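Beta-1,3-glucanosyltransferase (Rhizomucor miehei CAU432, PDB 4WTP) is a fungal enzyme of glycosyl hydrolase family 17, built on a (beta/alpha)8 barrel. Local coordinates at residues A[225-231]-A[274-279]. Numbering follows the deposited sequence.
Sequences GWPSAGG and GVEAHF
Pro227 lies against Val275 and Phe279 where two loops of the (beta/alpha)8 barrel meet: residues 225-231 follow strand 219-223, the seventh, and residues 274-279, with a 3-10 turn at 275-277, follow the eighth, 262-263. Going round the proline ring, CB sits 3.8 Å from CB of Val275 and also over the phenyl face of Phe279, 4.1 Å from the ring centroid in a CH-pi contact. CG faces Val275 CB and Phe279 CZ, and CD reaches Phe279 CE1 at 3.6 Å. A proline suits this place because its compact, rigid ring offers three carbons to the neighbours and has no amide hydrogen to bury against the phenyl ring. With CG anti to the carbonyl carbon and beside the backbone N (chi1 -82°), the end of the Phe279 side chain swings nearer to 225-231 and brings a ring face to Pro227; its edge meets Gly225, which has no side chain to obstruct it.

One direct hydrogen bond joins the backbones, from Ser228 N to His278 O (2.9 Å, nearly straight at 161°). Ser228 OG bonds to Lys289 NZ, tying this loop to a more C-terminal part of the chain. A bridging water joins Trp226 N to Phe279 O. Farther along, the methyl of Ala229 stands over the centre of the His278 imidazole, 3.7 Å from its centroid, a CH-pi contact in which a side chain as short as alanine's sits close over the face without running past it. Gly230 takes up a positive phi (112°) in which a beta carbon would collide with Val275 CA. The carbonyl O of Ala229, buried without a hydrogen-bonding partner, lies 3.4 Å from Val275 CA in a CA-H...O contact.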
loop_
_atom_site.group_PDB
_atom_site.type_symbol
_atom_site.label_atom_id
_atom_site.label_comp_id
_atom_site.label_asym_id
_atom_site.label_seq_id
_atom_site.Cartn_x
_atom_site.Cartn_y
_atom_site.Cartn_z
ATOM N N GLY A 225 6.402 -1.980 6.827
ATOM C CA GLY A 225 6.468 -3.377 7.254
ATOM C C GLY A 225 7.892 -3.713 7.642
ATOM O O GLY A 225 8.772 -2.846 7.602
ATOM N N TRP A 226 8.140 -4.983 7.976
ATOM C CA TRP A 226 9.410 -5.406 8.534
ATOM C C TRP A 226 9.567 -6.873 8.174
ATOM O O TRP A 226 8.632 -7.678 8.378
ATOM C CB TRP A 226 9.412 -5.241 10.063
ATOM C CG TRP A 226 10.769 -5.421 10.667
ATOM C CD1 TRP A 226 11.441 -6.622 10.910
ATOM C CD2 TRP A 226 11.682 -4.354 11.060
ATOM N NE1 TRP A 226 12.668 -6.347 11.481
ATOM C CE2 TRP A 226 12.860 -5.002 11.599
ATOM C CE3 TRP A 226 11.613 -2.971 11.082
ATOM C CZ2 TRP A 226 13.927 -4.281 12.094
ATOM C CZ3 TRP A 226 12.717 -2.262 11.553
ATOM C CH2 TRP A 226 13.843 -2.900 12.062
ATOM N N PRO A 227 10.755 -7.293 7.700
ATOM C CA PRO A 227 10.932 -8.676 7.253
ATOM C C PRO A 227 11.227 -9.651 8.389
ATOM O O PRO A 227 11.885 -9.335 9.393
ATOM C CB PRO A 227 12.134 -8.581 6.302
ATOM C CG PRO A 227 12.961 -7.490 6.900
ATOM C CD PRO A 227 11.943 -6.481 7.409
ATOM N N SER A 228 10.729 -10.872 8.226
ATOM C CA SER A 228 10.950 -11.893 9.267
ATOM C C SER A 228 12.216 -12.742 9.084
ATOM O O SER A 228 12.558 -13.504 9.967
ATOM C CB SER A 228 9.751 -12.821 9.366
ATOM O OG SER A 228 9.527 -13.478 8.135
ATOM N N ALA A 229 12.875 -12.624 7.933
ATOM C CA ALA A 229 14.099 -13.403 7.649
ATOM C C ALA A 229 14.847 -12.740 6.532
ATOM O O ALA A 229 14.336 -11.808 5.884
ATOM C CB ALA A 229 13.768 -14.856 7.293
ATOM N N GLY A 230 16.079 -13.196 6.318
ATOM C CA GLY A 230 16.874 -12.734 5.191
ATOM C C GLY A 230 18.071 -11.893 5.593
ATOM O O GLY A 230 18.768 -11.328 4.746
ATOM N N GLY A 231 18.317 -11.771 6.886
ATOM C CA GLY A 231 19.542 -11.157 7.360
ATOM C C GLY A 231 19.324 -9.907 8.174
ATOM O O GLY A 231 18.586 -9.898 9.158
ATOM N N GLY A 274 15.758 -12.895 -0.862
ATOM C CA GLY A 274 16.353 -12.219 0.287
ATOM C C GLY A 274 15.296 -11.773 1.278
ATOM O O GLY A 274 14.263 -12.442 1.419
ATOM N N VAL A 275 15.534 -10.665 1.989
ATOM C CA VAL A 275 14.546 -10.170 2.968
ATOM C C VAL A 275 13.241 -9.804 2.264
ATOM O O VAL A 275 12.203 -9.837 2.888
ATOM C CB VAL A 275 15.025 -8.980 3.869
ATOM C CG1 VAL A 275 16.147 -9.391 4.821
ATOM C CG2 VAL A 275 15.513 -7.850 2.995
ATOM N N GLU A 276 13.291 -9.433 0.978
ATOM C CA GLU A 276 12.071 -8.999 0.286
ATOM C C GLU A 276 11.026 -10.112 0.172
ATOM O O GLU A 276 9.862 -9.880 -0.029
ATOM C CB GLU A 276 12.379 -8.367 -1.088
ATOM C CG GLU A 276 13.185 -7.094 -0.972
ATOM C CD GLU A 276 13.424 -6.470 -2.298
ATOM O OE1 GLU A 276 12.528 -6.563 -3.145
ATOM O OE2 GLU A 276 14.510 -5.928 -2.481
ATOM N N ALA A 277 11.489 -11.334 0.359
ATOM C CA ALA A 277 10.606 -12.506 0.336
ATOM C C ALA A 277 9.930 -12.797 1.678
ATOM O O ALA A 277 9.268 -13.816 1.826
ATOM C CB ALA A 277 11.378 -13.726 -0.164
ATOM N N HIS A 278 10.115 -11.931 2.670
ATOM C CA HIS A 278 9.676 -12.200 4.043
ATOM C C HIS A 278 8.905 -11.067 4.720
ATOM O O HIS A 278 8.909 -10.994 5.960
ATOM C CB HIS A 278 10.889 -12.570 4.892
ATOM C CG HIS A 278 11.587 -13.814 4.394
ATOM N ND1 HIS A 278 11.134 -15.072 4.631
ATOM C CD2 HIS A 278 12.701 -13.944 3.605
ATOM C CE1 HIS A 278 11.956 -15.964 4.038
ATOM N NE2 HIS A 278 12.922 -15.272 3.423
ATOM N N PHE A 279 8.226 -10.220 3.932
ATOM C CA PHE A 279 7.416 -9.111 4.491
ATOM C C PHE A 279 5.963 -9.474 4.791
ATOM O O PHE A 279 5.224 -8.644 5.312
ATOM C CB PHE A 279 7.455 -7.897 3.560
ATOM C CG PHE A 279 8.674 -7.040 3.715
ATOM C CD1 PHE A 279 8.690 -6.021 4.637
ATOM C CD2 PHE A 279 9.837 -7.332 3.005
ATOM C CE1 PHE A 279 9.809 -5.207 4.778
ATOM C CE2 PHE A 279 10.970 -6.534 3.146
ATOM C CZ PHE A 279 10.981 -5.489 4.050
HETATM O O HOH W 1 5.840 -6.696 7.452
HETATM O O HOH W 2 18.795 -10.134 2.340
#